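PDB 3E49: uncharacterized protein DUF849 with a TIM barrel fold from Burkholderia xenovorans LB400, which binds zinc in a TIM barrel and probably cleaves beta-keto acids such as 3-keto-5-aminohexanoate. Local coordinates for residues C12-A17 with Q36-A41; V29-V34 with F68-P73; H50-D55 with G257-L262; P61-A66 with N84-G89. One frame throughout, in Å; residues are numbered along the deposited sequence. Where two conformers were deposited one is given.

How the contacts relate
The four contacts show how a barrel builds a metal site from the C-terminal ends of its strands. Contact 3 is that site: His50, His52 and Glu259 bind the zinc ion. Contact 1, centred about 6 Å from contact 3, packs the neighbouring strand 10-13 on helix 31-44, and Cys12 O accepts from His50 N at 2.9 Å. Contact 4 lies on the other flank of strand 48-54, where Leu51 N donates to Asn84 O at 2.8 Å and the side chain of Thr86 comes within about 4 Å of the zinc. Contact 2 belongs to the outer layer: it joins helices 31-44 and 71-78, and the ring of Phe71 is about 11 Å from the metal.

Contact 1 of 4, residues C12-A17 with Q36-A41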
loop_
_atom_site.group_PDB
_atom_site.type_symbol
_atom_site.label_atom_id
_atom_site.label_comp_id
_atom_site.label_asym_id
_atom_site.label_seq_id
_atom_site.Cartn_x
_atom_site.Cartn_y
_atom_site.Cartn_z
ATOM N N CYS A 12 -4.563 24.835 -14.478
ATOM C CA CYS A 12 -5.983 25.060 -14.611
ATOM C C CYS A 12 -6.461 24.639 -16.023
ATOM O O CYS A 12 -6.033 25.185 -17.001
ATOM C CB CYS A 12 -6.340 26.506 -14.321
ATOM S SG CYS A 12 -8.129 26.678 -14.166
ATOM N N ALA A 13 -7.341 23.646 -16.088
ATOM C CA ALA A 13 -7.925 23.130 -17.326
ATOM C C ALA A 13 -9.264 23.853 -17.449
ATOM O O ALA A 13 -10.257 23.482 -16.804
ATOM C CB ALA A 13 -8.128 21.628 -17.223
ATOM N N VAL A 14 -9.319 24.839 -18.339
ATOM C CA VAL A 14 -10.445 25.784 -18.359
ATOM C C VAL A 14 -11.791 25.342 -18.928
ATOM O O VAL A 14 -12.792 25.923 -18.540
ATOM C CB VAL A 14 -10.052 27.158 -19.009
ATOM C CG1 VAL A 14 -8.957 27.833 -18.206
ATOM C CG2 VAL A 14 -9.626 26.948 -20.446
ATOM N N THR A 15 -11.822 24.391 -19.853
ATOM C CA THR A 15 -13.125 23.936 -20.427
ATOM C C THR A 15 -13.203 22.474 -20.881
ATOM O O THR A 15 -14.234 21.770 -20.659
ATOM C CB THR A 15 -13.561 24.888 -21.576
ATOM O OG1 THR A 15 -14.939 24.654 -21.882
ATOM C CG2 THR A 15 -12.658 24.712 -22.812
ATOM N N GLY A 16 -12.134 21.990 -21.505
ATOM C CA GLY A 16 -12.067 20.603 -21.948
ATOM C C GLY A 16 -13.094 20.201 -23.018
ATOM O O GLY A 16 -13.589 21.045 -23.724
ATOM N N ALA A 17 -13.425 18.909 -23.071
ATOM C CA ALA A 17 -14.386 18.351 -24.044
ATOM C C ALA A 17 -15.369 17.410 -23.376
ATOM O O ALA A 17 -16.165 16.810 -24.073
ATOM C CB ALA A 17 -13.649 17.561 -25.056
ATOM N N GLN A 36 -10.793 34.862 -21.175
ATOM C CA GLN A 36 -10.980 35.488 -19.866
ATOM C C GLN A 36 -10.868 34.427 -18.752
ATOM O O GLN A 36 -10.389 34.738 -17.683
ATOM C CB GLN A 36 -12.296 36.298 -19.743
ATOM C CG GLN A 36 -12.333 37.585 -20.623
ATOM C CD GLN A 36 -11.080 38.478 -20.476
ATOM O OE1 GLN A 36 -10.358 38.729 -21.459
ATOM N NE2 GLN A 36 -10.797 38.912 -19.250
ATOM N N ALA A 37 -11.330 33.205 -19.010
ATOM C CA ALA A 37 -11.236 32.091 -18.049
ATOM C C ALA A 37 -9.761 31.834 -17.711
ATOM O O ALA A 37 -9.386 31.691 -16.542
ATOM C CB ALA A 37 -11.877 30.862 -18.623
ATOM N N SER A 38 -8.936 31.843 -18.761
ATOM C CA SER A 38 -7.499 31.589 -18.681
ATOM C C SER A 38 -6.731 32.708 -18.015
ATOM O O SER A 38 -5.872 32.487 -17.162
ATOM C CB SER A 38 -6.948 31.300 -20.072
ATOM O OG SER A 38 -7.639 30.216 -20.682
ATOM N N ILE A 39 -7.064 33.944 -18.330
ATOM C CA ILE A 39 -6.394 35.039 -17.677
ATOM C C ILE A 39 -6.778 35.167 -16.218
ATOM O O ILE A 39 -5.942 35.454 -15.380
ATOM C CB ILE A 39 -6.653 36.370 -18.455
ATOM C CG1 ILE A 39 -6.099 36.218 -19.893
ATOM C CG2 ILE A 39 -6.039 37.495 -17.715
ATOM C CD1 ILE A 39 -6.686 37.217 -20.937
ATOM N N GLY A 40 -8.049 34.936 -15.887
ATOM C CA GLY A 40 -8.486 34.957 -14.495
ATOM C C GLY A 40 -7.822 33.865 -13.656
ATOM O O GLY A 40 -7.484 34.094 -12.517
ATOM N N ALA A 41 -7.623 32.694 -14.240
ATOM C CA ALA A 41 -6.956 31.567 -13.569
ATOM C C ALA A 41 -5.526 31.914 -13.257
ATOM O O ALA A 41 -5.061 31.704 -12.132
ATOM C CB ALA A 41 -7.046 30.280 -14.425
#
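Cys12, in the last part of strand 10-13, and Val14, just beyond its end, both direct their side chains at the inner face of helix 31-44 and meet residues one turn apart on it. Cys12 faces Ala41. Its sulfur lies anti to the backbone N (chi1 -169°), a setting in which SG and CB share one methyl group: SG is 3.8 Å from Ala41 CB, and the Cys12 CB atom is equally near. Val14 faces the preceding turn and meets two residues there. Its CB stands 4.1 Å from Ala37 CB, while both methyl branches press on the same side of the Ser38 hydroxyl, with Val14 CG1 3.7 Å from Ser38 OG and CG2 little farther away. That oxygen is not left to the methyl groups alone, because Ser38 OG is hydrogen-bonded to the carbonyl of Val34 one turn back along the helix. With its chi1 at -56°, the serine hydroxyl sits beside its own backbone N, folded back along the helix. Small residues, Ala37, Ser38 and Ala41, thus form the helix surface, and the approach is close: the CA atoms of Val14 and Ala37 are 6.4 Å apart. The contact is largely apolar and mostly buried; Leu51 touches Val14 and Ser38, and Asn273 touches Cys12 and Ala37. This is the strand-to-helix packing of a beta-alpha-beta unit, here strand 10-13, helix 31-44 and strand 48-54 of the TIM barrel.

Contact 2 of 4, residues V29-V34 with F68-P73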
loop_
_atom_site.group_PDB
_atom_site.type_symbol
_atom_site.label_atom_id
_atom_site.label_comp_id
_atom_site.label_asym_id
_atom_site.label_seq_id
_atom_site.Cartn_x
_atom_site.Cartn_y
_atom_site.Cartn_z
ATOM N N VAL A 29 -17.165 28.649 -23.501
ATOM C CA VAL A 29 -17.373 28.183 -24.867
ATOM C C VAL A 29 -16.679 29.068 -25.929
ATOM O O VAL A 29 -15.918 28.561 -26.742
ATOM C CB VAL A 29 -18.881 28.121 -25.163
ATOM C CG1 VAL A 29 -19.129 27.813 -26.641
ATOM C CG2 VAL A 29 -19.500 27.060 -24.272
ATOM N N THR A 30 -16.941 30.365 -25.913
ATOM C CA THR A 30 -16.410 31.241 -26.947
ATOM C C THR A 30 -14.954 31.614 -26.712
ATOM O O THR A 30 -14.478 31.598 -25.573
ATOM C CB THR A 30 -17.218 32.551 -27.044
ATOM O OG1 THR A 30 -17.024 33.316 -25.855
ATOM C CG2 THR A 30 -18.723 32.281 -27.240
ATOM N N PRO A 31 -14.228 31.965 -27.797
ATOM C CA PRO A 31 -12.861 32.405 -27.637
ATOM C C PRO A 31 -12.699 33.432 -26.552
ATOM O O PRO A 31 -11.729 33.355 -25.800
ATOM C CB PRO A 31 -12.532 32.989 -29.012
ATOM C CG PRO A 31 -13.262 32.149 -29.927
ATOM C CD PRO A 31 -14.592 31.899 -29.221
ATOM N N ASP A 32 -13.631 34.379 -26.450
ATOM C CA ASP A 32 -13.583 35.393 -25.419
ATOM C C ASP A 32 -13.679 34.813 -24.021
ATOM O O ASP A 32 -12.973 35.255 -23.086
ATOM C CB ASP A 32 -14.734 36.401 -25.574
ATOM N N GLU A 33 -14.591 33.852 -23.870
ATOM C CA GLU A 33 -14.799 33.209 -22.575
ATOM C C GLU A 33 -13.591 32.386 -22.179
ATOM O O GLU A 33 -13.175 32.425 -21.034
ATOM C CB GLU A 33 -16.039 32.351 -22.617
ATOM C CG GLU A 33 -17.285 33.211 -22.623
ATOM C CD GLU A 33 -18.536 32.425 -22.950
ATOM O OE1 GLU A 33 -18.426 31.278 -23.399
ATOM O OE2 GLU A 33 -19.641 32.991 -22.818
ATOM N N VAL A 34 -13.024 31.691 -23.148
ATOM C CA VAL A 34 -11.849 30.859 -22.900
ATOM C C VAL A 34 -10.685 31.711 -22.462
ATOM O O VAL A 34 -9.982 31.407 -21.472
ATOM C CB VAL A 34 -11.511 29.985 -24.110
ATOM C CG1 VAL A 34 -10.104 29.382 -23.987
ATOM C CG2 VAL A 34 -12.588 28.889 -24.258
ATOM N N PHE A 68 -8.703 27.930 -32.151
ATOM C CA PHE A 68 -7.754 28.463 -31.165
ATOM C C PHE A 68 -7.150 29.818 -31.560
ATOM O O PHE A 68 -6.544 30.530 -30.737
ATOM C CB PHE A 68 -6.569 27.497 -31.051
ATOM C CG PHE A 68 -6.918 26.136 -30.492
ATOM C CD1 PHE A 68 -7.500 25.165 -31.280
ATOM C CD2 PHE A 68 -6.581 25.808 -29.178
ATOM C CE1 PHE A 68 -7.809 23.901 -30.762
ATOM C CE2 PHE A 68 -6.875 24.536 -28.652
ATOM C CZ PHE A 68 -7.474 23.588 -29.436
ATOM N N ALA A 69 -7.311 30.180 -32.827
ATOM C CA ALA A 69 -6.614 31.367 -33.394
ATOM C C ALA A 69 -6.771 32.693 -32.682
ATOM O O ALA A 69 -5.835 33.485 -32.685
ATOM C CB ALA A 69 -6.940 31.513 -34.895
ATOM N N GLU A 70 -7.899 32.950 -32.031
ATOM C CA GLU A 70 -8.117 34.221 -31.359
ATOM C C GLU A 70 -7.655 34.144 -29.902
ATOM O O GLU A 70 -6.944 35.017 -29.416
ATOM C CB GLU A 70 -9.612 34.591 -31.419
ATOM C CG GLU A 70 -10.235 34.476 -32.839
ATOM C CD GLU A 70 -11.760 34.454 -32.843
ATOM O OE1 GLU A 70 -12.372 35.377 -32.291
ATOM O OE2 GLU A 70 -12.343 33.515 -33.428
ATOM N N PHE A 71 -8.073 33.094 -29.193
ATOM C CA PHE A 71 -7.747 33.044 -27.763
ATOM C C PHE A 71 -6.277 32.861 -27.405
ATOM O O PHE A 71 -5.822 33.446 -26.436
ATOM C CB PHE A 71 -8.702 32.142 -26.923
ATOM C CG PHE A 71 -8.645 30.647 -27.179
ATOM C CD1 PHE A 71 -7.580 29.879 -26.740
ATOM C CD2 PHE A 71 -9.777 29.972 -27.677
ATOM C CE1 PHE A 71 -7.565 28.492 -26.937
ATOM C CE2 PHE A 71 -9.787 28.575 -27.859
ATOM C CZ PHE A 71 -8.689 27.822 -27.477
ATOM N N LEU A 72 -5.517 32.161 -28.225
ATOM C CA LEU A 72 -4.131 31.901 -27.872
ATOM C C LEU A 72 -3.319 33.188 -27.770
ATOM O O LEU A 72 -2.716 33.445 -26.744
ATOM C CB LEU A 72 -3.493 30.834 -28.772
ATOM C CG LEU A 72 -3.980 29.385 -28.621
ATOM C CD1 LEU A 72 -3.224 28.470 -29.527
ATOM C CD2 LEU A 72 -3.853 28.909 -27.161
ATOM N N PRO A 73 -3.340 34.029 -28.810
ATOM C CA PRO A 73 -2.624 35.302 -28.723
ATOM C C PRO A 73 -3.155 36.220 -27.648
ATOM O O PRO A 73 -2.367 36.922 -27.017
ATOM C CB PRO A 73 -2.852 35.926 -30.107
ATOM C CG PRO A 73 -3.178 34.827 -30.978
ATOM C CD PRO A 73 -3.938 33.842 -30.146
#
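Phe71 receives a methyl group of Val34 almost squarely on one face of its ring. Val34 CG1 lies 3.6 Å from the ring centroid and only 8° off the normal, a well-centred CH-pi contact. Two torsions bring this about. In Val34, CG1 is anti to the backbone N (chi1 166°), the branch that reaches across to helix 71-78. In Phe71, chi1 of 68° places CG between the backbone N and the carbonyl carbon, which stands the ring up beside the first turn of helix 31-44. The opposite face carries Phe68 CA, displaced toward the rim, and the ring is therefore held between the backbone at Phe68 and the valine methyl. Pro31 meets the same ring at its edge, where its CA lies near the ring plane, and its carbonyl O approaches Phe71 CB at 3.4 Å. On the outer side the proline ring lies against the acidic end of Glu70, a doubtful contact that holds for one of two conformers. The start of helix 31-44 is itself well fixed: Glu33 N donates to Thr30 OG1 at 3.2 Å, while Glu33 OE1 accepts from both Val29 N and Thr30 N. Thr30 and Glu33 form a capping box, and the whole arrangement is helix-to-helix packing between neighbouring helices in the outer layer of a TIM barrel, with Leu51 and Ala53 of strand 48-54 beneath.

Contact 3 of 4, residues H50-D55 with G257-L262. With ZN (zinc ion), chain E.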
loop_
_atom_site.group_PDB
_atom_site.type_symbol
_atom_site.label_atom_id
_atom_site.label_comp_id
_atom_site.label_asym_id
_atom_site.label_seq_id
_atom_site.Cartn_x
_atom_site.Cartn_y
_atom_site.Cartn_z
ATOM N N HIS A 50 -4.371 24.579 -19.295
ATOM C CA HIS A 50 -4.629 23.443 -20.157
ATOM C C HIS A 50 -5.876 23.799 -20.980
ATOM O O HIS A 50 -6.975 24.047 -20.426
ATOM C CB HIS A 50 -4.807 22.177 -19.296
ATOM C CG HIS A 50 -5.257 20.976 -20.048
ATOM N ND1 HIS A 50 -4.440 19.899 -20.291
ATOM C CD2 HIS A 50 -6.481 20.614 -20.484
ATOM C CE1 HIS A 50 -5.128 18.960 -20.917
ATOM N NE2 HIS A 50 -6.345 19.408 -21.126
ATOM N N LEU A 51 -5.699 23.777 -22.302
ATOM C CA LEU A 51 -6.688 24.312 -23.250
ATOM C C LEU A 51 -7.268 23.389 -24.281
ATOM O O LEU A 51 -6.564 22.572 -24.896
ATOM C CB LEU A 51 -6.047 25.508 -24.004
ATOM C CG LEU A 51 -5.784 26.746 -23.151
ATOM C CD1 LEU A 51 -4.625 27.594 -23.680
ATOM C CD2 LEU A 51 -7.037 27.576 -22.972
ATOM N N HIS A 52 -8.594 23.505 -24.430
ATOM C CA HIS A 52 -9.321 22.929 -25.556
ATOM C C HIS A 52 -10.102 24.091 -26.154
ATOM O O HIS A 52 -10.270 25.147 -25.519
ATOM C CB HIS A 52 -10.370 21.885 -25.159
ATOM C CG HIS A 52 -9.831 20.639 -24.553
ATOM N ND1 HIS A 52 -10.270 19.394 -24.936
ATOM C CD2 HIS A 52 -8.985 20.439 -23.510
ATOM C CE1 HIS A 52 -9.697 18.475 -24.178
ATOM N NE2 HIS A 52 -8.920 19.082 -23.302
ATOM N N ALA A 53 -10.606 23.865 -27.372
ATOM C CA ALA A 53 -11.429 24.843 -28.070
ATOM C C ALA A 53 -12.802 24.221 -28.258
ATOM O O ALA A 53 -12.946 22.981 -28.327
ATOM C CB ALA A 53 -10.819 25.200 -29.433
ATOM N N ARG A 54 -13.804 25.088 -28.315
ATOM C CA ARG A 54 -15.178 24.672 -28.536
ATOM C C ARG A 54 -15.768 25.452 -29.708
ATOM O O ARG A 54 -15.335 26.578 -29.993
ATOM C CB ARG A 54 -15.993 24.898 -27.271
ATOM C CG ARG A 54 -15.705 23.851 -26.183
ATOM C CD ARG A 54 -16.556 24.050 -24.951
ATOM N NE ARG A 54 -16.247 23.080 -23.898
ATOM C CZ ARG A 54 -16.771 21.847 -23.782
ATOM N NH1 ARG A 54 -17.620 21.357 -24.676
ATOM N NH2 ARG A 54 -16.402 21.063 -22.755
ATOM N N ASP A 55 -16.732 24.840 -30.389
ATOM C CA ASP A 55 -17.413 25.527 -31.482
ATOM C C ASP A 55 -18.271 26.553 -30.799
ATOM O O ASP A 55 -19.149 26.184 -30.034
ATOM C CB ASP A 55 -18.255 24.548 -32.282
ATOM C CG ASP A 55 -18.985 25.209 -33.444
ATOM O OD1 ASP A 55 -19.221 26.444 -33.431
ATOM O OD2 ASP A 55 -19.317 24.455 -34.378
ATOM N N GLY A 257 -9.898 23.180 -12.450
ATOM C CA GLY A 257 -10.567 23.658 -13.661
ATOM C C GLY A 257 -11.925 23.089 -13.968
ATOM O O GLY A 257 -12.211 21.959 -13.622
ATOM N N LEU A 258 -12.732 23.875 -14.684
ATOM C CA LEU A 258 -14.095 23.493 -15.087
ATOM C C LEU A 258 -14.125 22.356 -16.094
ATOM O O LEU A 258 -15.156 21.651 -16.241
ATOM C CB LEU A 258 -14.906 24.727 -15.563
ATOM C CG LEU A 258 -15.608 25.634 -14.533
ATOM C CD1 LEU A 258 -14.831 25.922 -13.310
ATOM C CD2 LEU A 258 -16.046 26.971 -15.221
ATOM N N GLU A 259 -12.994 22.120 -16.754
ATOM C CA GLU A 259 -12.866 20.947 -17.604
ATOM C C GLU A 259 -13.107 19.662 -16.779
ATOM O O GLU A 259 -13.701 18.731 -17.265
ATOM C CB GLU A 259 -11.461 20.840 -18.193
ATOM C CG GLU A 259 -11.175 19.479 -18.797
ATOM C CD GLU A 259 -10.015 19.400 -19.750
ATOM O OE1 GLU A 259 -9.471 20.443 -20.194
ATOM O OE2 GLU A 259 -9.668 18.240 -20.053
ATOM N N ASP A 260 -12.563 19.670 -15.557
ATOM C CA ASP A 260 -12.487 18.524 -14.639
ATOM C C ASP A 260 -13.615 18.454 -13.624
ATOM O O ASP A 260 -14.042 17.362 -13.267
ATOM C CB ASP A 260 -11.162 18.595 -13.864
ATOM C CG ASP A 260 -9.924 18.669 -14.781
ATOM O OD1 ASP A 260 -9.969 18.192 -15.935
ATOM O OD2 ASP A 260 -8.886 19.220 -14.367
ATOM N N SER A 261 -14.071 19.599 -13.142
ATOM C CA SER A 261 -15.158 19.685 -12.174
ATOM C C SER A 261 -15.973 20.930 -12.407
ATOM O O SER A 261 -15.418 22.019 -12.560
ATOM C CB SER A 261 -14.662 19.761 -10.733
ATOM O OG SER A 261 -15.799 19.799 -9.849
ATOM N N LEU A 262 -17.293 20.794 -12.376
ATOM C CA LEU A 262 -18.165 21.951 -12.531
ATOM C C LEU A 262 -18.460 22.659 -11.202
ATOM O O LEU A 262 -18.974 23.787 -11.207
ATOM C CB LEU A 262 -19.475 21.531 -13.206
ATOM C CG LEU A 262 -19.418 21.091 -14.668
ATOM C CD1 LEU A 262 -20.736 20.812 -15.210
ATOM C CD2 LEU A 262 -18.791 22.211 -15.500
HETATM ZN ZN ZN E . -8.044 18.081 -21.507
HETATM O O HOH W 1 -9.429 22.938 -21.063
HETATM O O HOH W 2 -6.744 16.616 -22.845
HETATM O O HOH W 3 -7.292 16.326 -20.062
#
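A buried metal-mediated contact joins His50 on strand 48-54 and His52 at the break in it to Glu259 in the loop that follows strand 253-256. The zinc ion supplies the link: His50 NE2, His52 NE2 and Glu259 OE2 each bind it at 2.2 Å, and two waters at 2.4 Å complete five ligands. Both histidine side chains cross the glutamate at about a right angle. The His52 ring stands perpendicular to the carboxylate plane (90°), whereas the His50 ring is inclined to it by 59° and meets Glu259 OE1 at its edge, His50 CD2 being 3.0 Å from that oxygen. Placed at the C-terminal ends of its strands, the site occupies the position where TIM barrels carry their active centres, and a divalent metal there is consistent with beta-keto acid cleavage. Glu259 has CG anti to the backbone N (chi1 166°), an extended conformation that carries its carboxylate across to the metal. Its other oxygen, OE1, takes a hydrogen bond of 2.6 Å from a water that also donates to His50 O, a second bridge between the segments. In the second shell, Glu170 OE1 is hydrogen-bonded to His50 ND1, which, with the zinc on NE2, holds the ring in its rotation.

Contact 4 of 4, residues P61-A66 with N84-G89; sequences PTQDPA and NLTTGG
Gln63 donates to a carbonyl from well above its plane: its NE2 bonds to Thr86 O at 3.1 Å, 55° out of the carbonyl plane, with an N-H...O angle of 149°. The approach follows from a folded side chain, since chi2 of -70° bends the glutamine and lays its amide obliquely across Thr86. The amide oxygen then meets the threonine methyl, with Gln63 OE1 3.4 Å from Thr86 CG2. NE2 has a second acceptor in the carbonyl of Arg98, so the one amide nitrogen ties the segment to two neighbours. Farther back, Gln63 CG packs 4.1 Å from the CA of Gly89, which carries no side chain and whose positive phi turns the chain. Thr86 has its own task: OG1 lies anti to the backbone N, facing the chain ahead, and accepts from Gly88 N and Gly89 N, both at 3.0 Å. It forms an ST turn and an ST motif that curl the loop after strand 82-85. At the start of this turn the Thr86 side chain rests against His52, its nearest atom about 4 Å from the zinc ion, and so belongs to the wall of the metal site at the C-terminal ends of the strands of a TIM barrel.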
loop_
_atom_site.group_PDB
_atom_site.type_symbol
_atom_site.label_atom_id
_atom_site.label_comp_id
_atom_site.label_asym_id
_atom_site.label_seq_id
_atom_site.Cartn_x
_atom_site.Cartn_y
_atom_site.Cartn_z
ATOM N N PRO A 61 -17.001 20.235 -28.898
ATOM C CA PRO A 61 -15.570 20.174 -29.019
ATOM C C PRO A 61 -15.117 20.266 -30.472
ATOM O O PRO A 61 -15.770 19.702 -31.384
ATOM C CB PRO A 61 -15.244 18.771 -28.484
ATOM C CG PRO A 61 -16.284 18.493 -27.527
ATOM C CD PRO A 61 -17.524 19.072 -28.168
ATOM N N THR A 62 -13.991 20.952 -30.665
ATOM C CA THR A 62 -13.369 21.081 -31.954
ATOM C C THR A 62 -11.852 21.202 -31.836
ATOM O O THR A 62 -11.362 22.015 -31.063
ATOM C CB THR A 62 -13.876 22.308 -32.747
ATOM O OG1 THR A 62 -13.224 22.301 -34.008
ATOM C CG2 THR A 62 -13.593 23.621 -32.055
ATOM N N GLN A 63 -11.138 20.395 -32.611
ATOM C CA GLN A 63 -9.682 20.470 -32.677
ATOM C C GLN A 63 -9.195 21.146 -33.969
ATOM O O GLN A 63 -8.091 20.861 -34.444
ATOM C CB GLN A 63 -9.062 19.087 -32.544
ATOM C CG GLN A 63 -8.918 18.595 -31.117
ATOM C CD GLN A 63 -7.863 19.360 -30.363
ATOM O OE1 GLN A 63 -8.121 20.442 -29.860
ATOM N NE2 GLN A 63 -6.673 18.764 -30.235
ATOM N N ASP A 64 -10.013 22.044 -34.525
ATOM C CA ASP A 64 -9.612 22.821 -35.705
ATOM C C ASP A 64 -8.688 23.916 -35.221
ATOM O O ASP A 64 -9.066 24.739 -34.418
ATOM C CB ASP A 64 -10.857 23.436 -36.394
ATOM C CG ASP A 64 -10.534 24.140 -37.728
ATOM O OD1 ASP A 64 -9.371 24.490 -37.985
ATOM O OD2 ASP A 64 -11.470 24.342 -38.520
ATOM N N PRO A 65 -7.448 23.943 -35.718
ATOM C CA PRO A 65 -6.568 25.011 -35.251
ATOM C C PRO A 65 -7.217 26.376 -35.342
ATOM O O PRO A 65 -6.972 27.238 -34.502
ATOM C CB PRO A 65 -5.341 24.882 -36.166
ATOM C CG PRO A 65 -5.326 23.548 -36.634
ATOM C CD PRO A 65 -6.759 23.019 -36.624
ATOM N N ALA A 66 -8.096 26.568 -36.324
ATOM C CA ALA A 66 -8.783 27.846 -36.450
ATOM C C ALA A 66 -9.583 28.218 -35.180
ATOM O O ALA A 66 -9.735 29.386 -34.874
ATOM C CB ALA A 66 -9.693 27.845 -37.709
ATOM N N ASN A 84 -0.897 25.145 -22.606
ATOM C CA ASN A 84 -0.808 23.723 -22.766
ATOM C C ASN A 84 -1.994 23.280 -23.618
ATOM O O ASN A 84 -3.121 23.432 -23.203
ATOM C CB ASN A 84 -0.848 23.118 -21.362
ATOM C CG ASN A 84 -0.881 21.623 -21.347
ATOM O OD1 ASN A 84 -1.023 20.952 -22.377
ATOM N ND2 ASN A 84 -0.779 21.065 -20.137
ATOM N N LEU A 85 -1.744 22.779 -24.820
ATOM C CA LEU A 85 -2.830 22.329 -25.711
ATOM C C LEU A 85 -3.094 20.858 -25.677
ATOM O O LEU A 85 -2.172 20.066 -25.683
ATOM C CB LEU A 85 -2.496 22.634 -27.175
ATOM C CG LEU A 85 -2.175 24.110 -27.429
ATOM C CD1 LEU A 85 -1.985 24.316 -28.948
ATOM C CD2 LEU A 85 -3.262 25.016 -26.825
ATOM N N THR A 86 -4.374 20.507 -25.742
ATOM C CA THR A 86 -4.791 19.129 -25.768
ATOM C C THR A 86 -4.465 18.437 -27.102
ATOM O O THR A 86 -4.455 19.098 -28.142
ATOM C CB THR A 86 -6.312 19.006 -25.533
ATOM O OG1 THR A 86 -6.648 17.630 -25.531
ATOM C CG2 THR A 86 -7.130 19.695 -26.651
ATOM N N THR A 87 -4.145 17.138 -27.044
ATOM C CA THR A 87 -3.970 16.293 -28.220
ATOM C C THR A 87 -5.045 15.233 -28.235
ATOM O O THR A 87 -5.001 14.312 -29.024
ATOM C CB THR A 87 -2.598 15.591 -28.299
ATOM O OG1 THR A 87 -2.423 14.600 -27.261
ATOM C CG2 THR A 87 -1.533 16.589 -28.262
ATOM N N GLY A 88 -5.989 15.349 -27.317
ATOM C CA GLY A 88 -7.082 14.393 -27.223
ATOM C C GLY A 88 -8.287 15.052 -27.823
ATOM O O GLY A 88 -8.767 14.668 -28.918
ATOM N N GLY A 89 -8.697 16.117 -27.127
ATOM C CA GLY A 89 -9.873 16.890 -27.469
ATOM C C GLY A 89 -11.033 15.982 -27.101
ATOM O O GLY A 89 -11.120 15.488 -25.959
#